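PDB 6ECX: StiE protein from Stigmatella aurantiaca, which is a multifunctional polyketide synthase whose S-adenosylmethionine-dependent O-methyltransferase domain, the part crystallised here, transfers a methyl group to oxygen. Local coordinates for residues G107-S121 / R140-P154. Residues are numbered along the deposited sequence; the frame is centred on the assembly and turned at random.
With SAM (S-adenosylmethionine), chain B.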
ATOM      1  N   GLY A 107       7.505  15.094  -1.677  1.00 46.20           N
ATOM      2  CA  GLY A 107       7.915  16.314  -2.360  1.00 44.12           C
ATOM      3  C   GLY A 107       8.238  17.452  -1.409  1.00 49.75           C
ATOM      4  O   GLY A 107       9.158  18.245  -1.659  1.00 49.25           O
ATOM      5  N   GLU A 108       7.468  17.568  -0.321  1.00 53.51           N
ATOM      6  CA  GLU A 108       7.701  18.620   0.665  1.00 56.85           C
ATOM      7  C   GLU A 108       9.021  18.413   1.388  1.00 58.38           C
ATOM      8  O   GLU A 108       9.756  19.373   1.650  1.00 57.45           O
ATOM      9  CB  GLU A 108       6.558  18.653   1.679  1.00 60.15           C
ATOM     10  CG  GLU A 108       5.375  19.503   1.283  1.00 73.90           C
ATOM     11  CD  GLU A 108       4.265  19.465   2.316  1.00 77.58           C
ATOM     12  OE1 GLU A 108       4.084  18.402   2.948  1.00 70.80           O
ATOM     13  OE2 GLU A 108       3.578  20.496   2.493  1.00 85.10           O
ATOM     14  N   GLN A 109       9.338  17.168   1.718  1.00 58.95           N
ATOM     15  CA  GLN A 109      10.511  16.875   2.525  1.00 64.01           C
ATOM     16  C   GLN A 109      11.778  16.638   1.704  1.00 61.72           C
ATOM     17  O   GLN A 109      12.863  16.534   2.288  1.00 56.60           O
ATOM     18  CB  GLN A 109      10.206  15.670   3.417  1.00 62.37           C
ATOM     19  CG  GLN A 109       8.965  15.907   4.294  1.00 63.38           C
ATOM     20  CD  GLN A 109       8.646  14.749   5.232  1.00 64.13           C
ATOM     21  OE1 GLN A 109       9.066  13.610   5.010  1.00 65.76           O
ATOM     22  NE2 GLN A 109       7.909  15.044   6.296  1.00 63.49           N
ATOM     23  N   ASN A 110      11.681  16.577   0.372  1.00 55.41           N
ATOM     24  CA  ASN A 110      12.840  16.328  -0.495  1.00 53.53           C
ATOM     25  C   ASN A 110      12.677  17.185  -1.744  1.00 49.61           C
ATOM     26  O   ASN A 110      12.055  16.756  -2.722  1.00 48.31           O
ATOM     27  CB  ASN A 110      12.958  14.853  -0.847  1.00 46.82           C
ATOM     28  CG  ASN A 110      12.854  13.957   0.367  1.00 52.15           C
ATOM     29  OD1 ASN A 110      13.862  13.649   0.998  1.00 57.52           O
ATOM     30  ND2 ASN A 110      11.631  13.541   0.708  1.00 48.94           N
ATOM     31  N   GLU A 111      13.253  18.382  -1.718  1.00 50.93           N
ATOM     32  CA  GLU A 111      12.942  19.363  -2.748  1.00 54.96           C
ATOM     33  C   GLU A 111      13.479  18.977  -4.117  1.00 50.10           C
ATOM     34  O   GLU A 111      13.008  19.518  -5.117  1.00 49.99           O
ATOM     35  CB  GLU A 111      13.482  20.736  -2.353  1.00 64.44           C
ATOM     36  CG  GLU A 111      12.793  21.325  -1.131  1.00 85.29           C
ATOM     37  CD  GLU A 111      13.083  22.806  -0.945  1.00 96.30           C
ATOM     38  OE1 GLU A 111      12.777  23.598  -1.865  1.00100.39           O
ATOM     39  OE2 GLU A 111      13.619  23.174   0.123  1.00 97.60           O
ATOM     40  N   HIS A 112      14.448  18.069  -4.189  1.00 46.88           N
ATOM     41  CA  HIS A 112      14.998  17.691  -5.480  1.00 45.44           C
ATOM     42  C   HIS A 112      14.110  16.710  -6.245  1.00 48.79           C
ATOM     43  O   HIS A 112      14.290  16.553  -7.457  1.00 50.14           O
ATOM     44  CB  HIS A 112      16.378  17.057  -5.289  1.00 45.88           C
ATOM     45  CG  HIS A 112      16.342  15.783  -4.500  1.00 43.15           C
ATOM     46  ND1 HIS A 112      16.131  15.753  -3.136  1.00 46.50           N
ATOM     47  CD2 HIS A 112      16.493  14.494  -4.886  1.00 43.68           C
ATOM     48  CE1 HIS A 112      16.156  14.500  -2.715  1.00 45.70           C
ATOM     49  NE2 HIS A 112      16.374  13.715  -3.757  1.00 47.36           N
ATOM     50  N   LEU A 113      13.175  16.034  -5.575  1.00 44.92           N
ATOM     51  CA  LEU A 113      12.413  14.958  -6.211  1.00 42.52           C
ATOM     52  C   LEU A 113      11.424  15.492  -7.245  1.00 47.01           C
ATOM     53  O   LEU A 113      10.858  16.576  -7.092  1.00 45.69           O
ATOM     54  CB  LEU A 113      11.628  14.149  -5.170  1.00 44.68           C
ATOM     55  CG  LEU A 113      12.377  13.353  -4.101  1.00 44.47           C
ATOM     56  CD1 LEU A 113      11.370  12.703  -3.168  1.00 39.81           C
ATOM     57  CD2 LEU A 113      13.293  12.297  -4.749  1.00 39.96           C
ATOM     58  N   LYS A 114      11.215  14.693  -8.296  1.00 40.19           N
ATOM     59  CA  LYS A 114      10.132  14.844  -9.264  1.00 40.99           C
ATOM     60  C   LYS A 114       9.243  13.611  -9.152  1.00 44.93           C
ATOM     61  O   LYS A 114       9.746  12.485  -9.192  1.00 41.37           O
ATOM     62  CB  LYS A 114      10.666  14.960 -10.697  1.00 50.61           C
ATOM     63  CG  LYS A 114      11.714  16.051 -10.917  1.00 65.68           C
ATOM     64  CD  LYS A 114      11.076  17.343 -11.449  1.00 78.02           C
ATOM     65  CE  LYS A 114      12.118  18.408 -11.772  1.00 85.62           C
ATOM     66  NZ  LYS A 114      11.498  19.633 -12.345  1.00 95.96           N
ATOM     67  N   LEU A 115       7.931  13.809  -9.018  1.00 40.34           N
ATOM     68  CA  LEU A 115       7.038  12.694  -8.700  1.00 38.36           C
ATOM     69  C   LEU A 115       5.791  12.749  -9.569  1.00 40.99           C
ATOM     70  O   LEU A 115       5.221  13.822  -9.779  1.00 43.27           O
ATOM     71  CB  LEU A 115       6.633  12.707  -7.213  1.00 36.90           C
ATOM     72  CG  LEU A 115       7.757  12.941  -6.181  1.00 36.34           C
ATOM     73  CD1 LEU A 115       7.953  14.437  -5.862  1.00 37.15           C
ATOM     74  CD2 LEU A 115       7.450  12.187  -4.925  1.00 42.03           C
ATOM     75  N   ASP A 116       5.390  11.596 -10.102  1.00 38.52           N
ATOM     76  CA  ASP A 116       4.156  11.474 -10.873  1.00 40.18           C
ATOM     77  C   ASP A 116       3.216  10.503 -10.180  1.00 41.79           C
ATOM     78  O   ASP A 116       3.654   9.521  -9.577  1.00 42.68           O
ATOM     79  CB  ASP A 116       4.440  10.985 -12.303  1.00 38.43           C
ATOM     80  CG  ASP A 116       5.285  11.983 -13.095  1.00 44.89           C
ATOM     81  OD1 ASP A 116       5.030  13.188 -12.924  1.00 45.58           O
ATOM     82  OD2 ASP A 116       6.206  11.575 -13.850  1.00 46.59           O
ATOM     83  N   GLY A 117       1.922  10.767 -10.267  1.00 42.03           N
ATOM     84  CA  GLY A 117       0.924   9.860  -9.715  1.00 39.42           C
ATOM     85  C   GLY A 117      -0.125   9.508 -10.746  1.00 45.13           C
ATOM     86  O   GLY A 117      -0.523  10.352 -11.555  1.00 48.24           O
ATOM     87  N   TYR A 118      -0.558   8.244 -10.728  1.00 42.79           N
ATOM     88  CA  TYR A 118      -1.710   7.781 -11.500  1.00 42.16           C
ATOM     89  C   TYR A 118      -2.812   7.353 -10.543  1.00 44.45           C
ATOM     90  O   TYR A 118      -2.548   6.680  -9.540  1.00 49.41           O
ATOM     91  CB  TYR A 118      -1.383   6.569 -12.390  1.00 44.45           C
ATOM     92  CG  TYR A 118      -0.751   6.812 -13.745  1.00 46.92           C
ATOM     93  CD1 TYR A 118      -0.284   8.058 -14.112  1.00 45.84           C
ATOM     94  CD2 TYR A 118      -0.602   5.756 -14.655  1.00 48.86           C
ATOM     95  CE1 TYR A 118       0.291   8.260 -15.343  1.00 45.44           C
ATOM     96  CE2 TYR A 118      -0.023   5.955 -15.896  1.00 48.98           C
ATOM     97  CZ  TYR A 118       0.417   7.222 -16.231  1.00 51.22           C
ATOM     98  OH  TYR A 118       0.992   7.462 -17.462  1.00 53.88           O
ATOM     99  N   THR A 119      -4.046   7.734 -10.854  1.00 48.15           N
ATOM    100  CA  THR A 119      -5.217   7.158 -10.211  1.00 51.01           C
ATOM    101  C   THR A 119      -6.315   7.037 -11.256  1.00 60.48           C
ATOM    102  O   THR A 119      -6.399   7.849 -12.177  1.00 61.03           O
ATOM    103  CB  THR A 119      -5.702   8.009  -9.023  1.00 63.49           C
ATOM    104  OG1 THR A 119      -6.901   7.442  -8.470  1.00 62.93           O
ATOM    105  CG2 THR A 119      -5.985   9.434  -9.471  1.00 62.26           C
ATOM    106  N   ILE A 120      -7.158   6.008 -11.123  1.00 57.55           N
ATOM    107  CA  ILE A 120      -8.261   5.859 -12.066  1.00 54.60           C
ATOM    108  C   ILE A 120      -9.479   6.663 -11.648  1.00 61.22           C
ATOM    109  O   ILE A 120     -10.407   6.828 -12.456  1.00 72.20           O
ATOM    110  CB  ILE A 120      -8.676   4.386 -12.256  1.00 66.96           C
ATOM    111  CG1 ILE A 120      -9.070   3.760 -10.919  1.00 73.84           C
ATOM    112  CG2 ILE A 120      -7.573   3.604 -12.949  1.00 73.53           C
ATOM    113  CD1 ILE A 120      -9.475   2.308 -11.037  1.00 81.00           C
ATOM    114  N   SER A 121      -9.505   7.177 -10.420  1.00 62.35           N
ATOM    115  CA  SER A 121     -10.630   7.985  -9.959  1.00 67.82           C
ATOM    116  C   SER A 121     -10.467   9.428 -10.421  1.00 68.09           C
ATOM    117  O   SER A 121      -9.493  10.099 -10.051  1.00 63.41           O
ATOM    118  CB  SER A 121     -10.728   7.921  -8.438  1.00 62.17           C
ATOM    119  OG  SER A 121     -11.638   8.895  -7.955  1.00 68.27           O
ATOM    120  N   ARG A 140       6.823  20.062  -9.469  1.00 41.99           N
ATOM    121  CA  ARG A 140       7.488  18.792  -9.278  1.00 37.74           C
ATOM    122  C   ARG A 140       6.559  17.581  -9.226  1.00 43.94           C
ATOM    123  O   ARG A 140       7.058  16.457  -9.341  1.00 44.09           O
ATOM    124  CB  ARG A 140       8.340  18.821  -8.002  1.00 43.58           C
ATOM    125  CG  ARG A 140       9.280  20.035  -7.955  1.00 50.20           C
ATOM    126  CD  ARG A 140      10.401  19.830  -6.953  1.00 51.92           C
ATOM    127  NE  ARG A 140      10.026  20.277  -5.620  1.00 50.75           N
ATOM    128  CZ  ARG A 140       9.838  19.486  -4.573  1.00 48.53           C
ATOM    129  NH1 ARG A 140       9.493  20.034  -3.412  1.00 50.02           N
ATOM    130  NH2 ARG A 140       9.990  18.161  -4.678  1.00 53.77           N
ATOM    131  N   ILE A 141       5.245  17.761  -9.062  1.00 45.82           N
ATOM    132  CA  ILE A 141       4.313  16.636  -8.965  1.00 38.53           C
ATOM    133  C   ILE A 141       3.275  16.757 -10.079  1.00 45.09           C
ATOM    134  O   ILE A 141       2.574  17.773 -10.172  1.00 40.35           O
ATOM    135  CB  ILE A 141       3.627  16.581  -7.592  1.00 45.13           C
ATOM    136  CG1 ILE A 141       4.662  16.482  -6.477  1.00 41.47           C
ATOM    137  CG2 ILE A 141       2.639  15.391  -7.497  1.00 41.33           C
ATOM    138  CD1 ILE A 141       4.045  16.339  -5.111  1.00 39.49           C
ATOM    139  N   ARG A 142       3.157  15.720 -10.910  1.00 43.20           N
ATOM    140  CA  ARG A 142       2.086  15.655 -11.903  1.00 47.90           C
ATOM    141  C   ARG A 142       1.129  14.523 -11.549  1.00 46.51           C
ATOM    142  O   ARG A 142       1.553  13.448 -11.102  1.00 44.86           O
ATOM    143  CB  ARG A 142       2.622  15.451 -13.325  1.00 53.84           C
ATOM    144  CG  ARG A 142       3.598  16.511 -13.814  1.00 54.91           C
ATOM    145  CD  ARG A 142       4.108  16.136 -15.195  1.00 50.15           C
ATOM    146  NE  ARG A 142       4.780  14.835 -15.201  1.00 52.19           N
ATOM    147  CZ  ARG A 142       5.205  14.241 -16.312  1.00 54.70           C
ATOM    148  NH1 ARG A 142       5.014  14.839 -17.479  1.00 58.27           N
ATOM    149  NH2 ARG A 142       5.827  13.071 -16.267  1.00 49.49           N
ATOM    150  N   ILE A 143      -0.159  14.775 -11.758  1.00 48.08           N
ATOM    151  CA  ILE A 143      -1.232  13.831 -11.468  1.00 52.16           C
ATOM    152  C   ILE A 143      -1.951  13.499 -12.766  1.00 51.02           C
ATOM    153  O   ILE A 143      -2.229  14.392 -13.575  1.00 48.97           O
ATOM    154  CB  ILE A 143      -2.234  14.406 -10.446  1.00 54.94           C
ATOM    155  CG1 ILE A 143      -1.501  14.869  -9.179  1.00 46.85           C
ATOM    156  CG2 ILE A 143      -3.317  13.375 -10.127  1.00 48.36           C
ATOM    157  CD1 ILE A 143      -0.868  13.701  -8.394  1.00 39.09           C
ATOM    158  N   PHE A 144      -2.260  12.220 -12.964  1.00 50.25           N
ATOM    159  CA  PHE A 144      -2.987  11.796 -14.153  1.00 54.70           C
ATOM    160  C   PHE A 144      -4.080  10.822 -13.756  1.00 51.79           C
ATOM    161  O   PHE A 144      -3.859   9.944 -12.918  1.00 50.81           O
ATOM    162  CB  PHE A 144      -2.071  11.110 -15.180  1.00 53.50           C
ATOM    163  CG  PHE A 144      -0.888  11.937 -15.620  1.00 53.48           C
ATOM    164  CD1 PHE A 144       0.300  11.930 -14.886  1.00 46.51           C
ATOM    165  CD2 PHE A 144      -0.943  12.679 -16.792  1.00 60.27           C
ATOM    166  CE1 PHE A 144       1.400  12.665 -15.305  1.00 49.52           C
ATOM    167  CE2 PHE A 144       0.152  13.419 -17.218  1.00 60.55           C
ATOM    168  CZ  PHE A 144       1.326  13.412 -16.476  1.00 55.21           C
ATOM    169  N   GLN A 145      -5.254  10.984 -14.358  1.00 56.61           N
ATOM    170  CA  GLN A 145      -6.312   9.984 -14.285  1.00 54.25           C
ATOM    171  C   GLN A 145      -6.015   8.964 -15.374  1.00 55.21           C
ATOM    172  O   GLN A 145      -6.425   9.109 -16.524  1.00 59.00           O
ATOM    173  CB  GLN A 145      -7.694  10.616 -14.464  1.00 61.78           C
ATOM    174  CG  GLN A 145      -8.840   9.659 -14.128  1.00 62.03           C
ATOM    175  CD  GLN A 145     -10.186  10.159 -14.624  1.00 67.03           C
ATOM    176  OE1 GLN A 145     -10.273  11.207 -15.263  1.00 74.15           O
ATOM    177  NE2 GLN A 145     -11.241   9.414 -14.328  1.00 67.84           N
ATOM    178  N   ARG A 146      -5.259   7.924 -15.014  1.00 54.94           N
ATOM    179  CA  ARG A 146      -4.825   6.923 -15.975  1.00 60.73           C
ATOM    180  C   ARG A 146      -4.771   5.569 -15.279  1.00 60.60           C
ATOM    181  O   ARG A 146      -4.741   5.478 -14.049  1.00 54.23           O
ATOM    182  CB  ARG A 146      -3.460   7.279 -16.603  1.00 62.75           C
ATOM    183  CG  ARG A 146      -3.449   8.622 -17.342  1.00 73.40           C
ATOM    184  CD  ARG A 146      -2.789   8.545 -18.698  1.00 76.84           C
ATOM    185  NE  ARG A 146      -1.372   8.853 -18.617  1.00 75.43           N
ATOM    186  CZ  ARG A 146      -0.791   9.894 -19.203  1.00 66.44           C
ATOM    187  NH1 ARG A 146      -1.501  10.730 -19.941  1.00 57.25           N
ATOM    188  NH2 ARG A 146       0.514  10.083 -19.068  1.00 60.82           N
ATOM    189  N   ASP A 147      -4.790   4.515 -16.089  1.00 64.61           N
ATOM    190  CA  ASP A 147      -4.860   3.141 -15.607  1.00 56.92           C
ATOM    191  C   ASP A 147      -3.474   2.522 -15.703  1.00 50.46           C
ATOM    192  O   ASP A 147      -2.942   2.350 -16.804  1.00 53.36           O
ATOM    193  CB  ASP A 147      -5.877   2.338 -16.426  1.00 65.38           C
ATOM    194  CG  ASP A 147      -6.066   0.908 -15.912  1.00 70.85           C
ATOM    195  OD1 ASP A 147      -5.120   0.311 -15.344  1.00 65.86           O
ATOM    196  OD2 ASP A 147      -7.184   0.377 -16.090  1.00 74.03           O
ATOM    197  N   SER A 148      -2.912   2.165 -14.543  1.00 50.47           N
ATOM    198  CA  SER A 148      -1.527   1.711 -14.441  1.00 53.42           C
ATOM    199  C   SER A 148      -1.277   0.373 -15.134  1.00 54.42           C
ATOM    200  O   SER A 148      -0.116   0.021 -15.361  1.00 57.35           O
ATOM    201  CB  SER A 148      -1.129   1.621 -12.967  1.00 52.88           C
ATOM    202  OG  SER A 148      -1.181   2.894 -12.341  1.00 49.89           O
ATOM    203  N   ALA A 149      -2.323  -0.387 -15.453  1.00 54.07           N
ATOM    204  CA  ALA A 149      -2.187  -1.568 -16.293  1.00 58.85           C
ATOM    205  C   ALA A 149      -2.383  -1.282 -17.779  1.00 63.34           C
ATOM    206  O   ALA A 149      -1.990  -2.110 -18.607  1.00 72.22           O
ATOM    207  CB  ALA A 149      -3.188  -2.652 -15.869  1.00 61.22           C
ATOM    208  N   LYS A 150      -2.974  -0.143 -18.144  1.00 62.83           N
ATOM    209  CA  LYS A 150      -3.276   0.138 -19.545  1.00 62.97           C
ATOM    210  C   LYS A 150      -2.496   1.310 -20.118  1.00 64.42           C
ATOM    211  O   LYS A 150      -2.343   1.385 -21.338  1.00 67.63           O
ATOM    212  CB  LYS A 150      -4.773   0.438 -19.737  1.00 70.45           C
ATOM    213  CG  LYS A 150      -5.718  -0.613 -19.223  1.00 84.14           C
ATOM    214  CD  LYS A 150      -7.164  -0.184 -19.473  1.00100.98           C
ATOM    215  CE  LYS A 150      -8.139  -1.290 -19.119  1.00107.11           C
ATOM    216  NZ  LYS A 150      -7.968  -1.738 -17.710  1.00109.01           N
ATOM    217  N   ASP A 151      -2.033   2.235 -19.276  1.00 56.99           N
ATOM    218  CA  ASP A 151      -1.369   3.465 -19.701  1.00 56.76           C
ATOM    219  C   ASP A 151       0.081   3.438 -19.237  1.00 59.01           C
ATOM    220  O   ASP A 151       0.346   3.324 -18.033  1.00 57.35           O
ATOM    221  CB  ASP A 151      -2.059   4.692 -19.111  1.00 56.01           C
ATOM    222  CG  ASP A 151      -3.457   4.895 -19.656  1.00 64.80           C
ATOM    223  OD1 ASP A 151      -3.626   4.891 -20.897  1.00 68.09           O
ATOM    224  OD2 ASP A 151      -4.393   5.048 -18.836  1.00 62.67           O
ATOM    225  N   ASP A 152       1.010   3.580 -20.180  1.00 46.05           N
ATOM    226  CA  ASP A 152       2.420   3.657 -19.817  1.00 55.74           C
ATOM    227  C   ASP A 152       2.656   4.779 -18.816  1.00 52.60           C
ATOM    228  O   ASP A 152       2.079   5.866 -18.928  1.00 48.94           O
ATOM    229  CB  ASP A 152       3.282   3.879 -21.057  1.00 61.86           C
ATOM    230  CG  ASP A 152       3.600   2.587 -21.777  1.00 75.26           C
ATOM    231  OD1 ASP A 152       3.084   1.531 -21.352  1.00 76.54           O
ATOM    232  OD2 ASP A 152       4.370   2.624 -22.759  1.00 84.09           O
ATOM    233  N   PHE A 153       3.484   4.496 -17.814  1.00 48.92           N
ATOM    234  CA  PHE A 153       3.948   5.550 -16.934  1.00 51.23           C
ATOM    235  C   PHE A 153       4.695   6.601 -17.760  1.00 51.41           C
ATOM    236  O   PHE A 153       5.268   6.284 -18.808  1.00 48.26           O
ATOM    237  CB  PHE A 153       4.840   4.963 -15.842  1.00 42.30           C
ATOM    238  CG  PHE A 153       4.137   3.959 -14.971  1.00 41.79           C
ATOM    239  CD1 PHE A 153       2.861   4.221 -14.479  1.00 48.68           C
ATOM    240  CD2 PHE A 153       4.741   2.738 -14.657  1.00 43.62           C
ATOM    241  CE1 PHE A 153       2.202   3.288 -13.670  1.00 44.53           C
ATOM    242  CE2 PHE A 153       4.091   1.811 -13.858  1.00 43.09           C
ATOM    243  CZ  PHE A 153       2.819   2.088 -13.355  1.00 43.54           C
ATOM    244  N   PRO A 154       4.656   7.873 -17.351  1.00 47.57           N
ATOM    245  CA  PRO A 154       5.117   8.966 -18.215  1.00 53.39           C
ATOM    246  C   PRO A 154       6.558   9.391 -17.954  1.00 67.47           C
ATOM    247  O   PRO A 154       6.856  10.580 -17.793  1.00 81.90           O
ATOM    248  CB  PRO A 154       4.136  10.091 -17.883  1.00 49.98           C
ATOM    249  CG  PRO A 154       3.836   9.886 -16.435  1.00 46.21           C
ATOM    250  CD  PRO A 154       3.910   8.386 -16.182  1.00 43.91           C
TER
HETATM  251  N   SAM B1301      -1.748   4.551  -2.206  1.00 59.92           N
HETATM  252  CA  SAM B1301      -2.758   5.443  -1.651  1.00 68.71           C
HETATM  253  C   SAM B1301      -2.653   5.504  -0.134  1.00 81.70           C
HETATM  254  O   SAM B1301      -1.965   4.672   0.451  1.00 85.24           O
HETATM  255  OXT SAM B1301      -3.230   6.367   0.536  1.00 81.46           O
HETATM  256  CB  SAM B1301      -4.145   4.983  -2.067  1.00 64.93           C
HETATM  257  CG  SAM B1301      -4.430   3.510  -1.807  1.00 64.36           C
HETATM  258  SD  SAM B1301      -6.172   3.142  -2.151  1.00 60.79           S
HETATM  259  CE  SAM B1301      -6.478   1.803  -0.969  1.00 61.22           C
HETATM  260  C5' SAM B1301      -6.098   2.360  -3.783  1.00 41.71           C
HETATM  261  C4' SAM B1301      -5.759   3.351  -4.899  1.00 51.82           C
HETATM  262  O4' SAM B1301      -5.412   2.701  -6.113  1.00 50.78           O
HETATM  263  C3' SAM B1301      -6.876   4.323  -5.267  1.00 63.24           C
HETATM  264  O3' SAM B1301      -6.267   5.599  -5.353  1.00 57.42           O
HETATM  265  C2' SAM B1301      -7.322   3.897  -6.660  1.00 60.11           C
HETATM  266  O2' SAM B1301      -7.789   4.956  -7.472  1.00 55.81           O
HETATM  267  C1' SAM B1301      -6.014   3.352  -7.216  1.00 53.35           C
HETATM  268  N9  SAM B1301      -6.133   2.408  -8.345  1.00 52.12           N
HETATM  269  C8  SAM B1301      -6.845   1.233  -8.355  1.00 52.72           C
HETATM  270  N7  SAM B1301      -6.670   0.635  -9.561  1.00 48.68           N
HETATM  271  C5  SAM B1301      -5.868   1.409 -10.326  1.00 44.03           C
HETATM  272  C6  SAM B1301      -5.378   1.277 -11.613  1.00 45.29           C
HETATM  273  N6  SAM B1301      -5.691   0.220 -12.361  1.00 54.74           N
HETATM  274  N1  SAM B1301      -4.548   2.254 -12.139  1.00 56.71           N
HETATM  275  C2  SAM B1301      -4.200   3.350 -11.385  1.00 46.87           C
HETATM  276  N3  SAM B1301      -4.692   3.469 -10.103  1.00 48.39           N
HETATM  277  C4  SAM B1301      -5.515   2.526  -9.574  1.00 50.01           C
HETATM  278  O   HOH W   1       6.761  15.322 -12.122  1.00 47.14           O
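Arg146 lays its CB over a face of the Tyr118 ring, 3.7 Å from the centroid, a CH-pi contact. Bent at chi2 and chi3, the arginine chain then turns so that NE and NH2 both reach Tyr118 OH, NE at 3.0 Å, with ring and guanidinium planes 88° apart. Phe144 and Phe153 meet the ring obliquely. Farther down this face, Arg142 grips Asp116 side-on, NE to OD1 at 2.8 Å and NH2 to OD2 at 2.9 Å, both from above the carboxylate plane; Tyr157 also bonds OD2. At the far end, Arg140 bends at chi3 (-88°) to bond Leu113 O through NH2 (3.0 Å) and Gly107 O through NH1, tying the turn 110-113 and the end of helix 101-109 to the start of strand 141-145.

At the ligand end, Ile120 CG2 lies 3.4 Å from SAM N1, while Ser148 N donates to N1 and Asp147 OD1 accepts from N6, reading the adenine as in Rossmann-like methyltransferases. Strands 114-119 and 141-145, parallel, form a beta-alpha-beta unit through helix 122-134; 141-145 is the sheet's edge, 91-94 flanks 114-119, and Leu115 and Ile143 pack on helix 101-109.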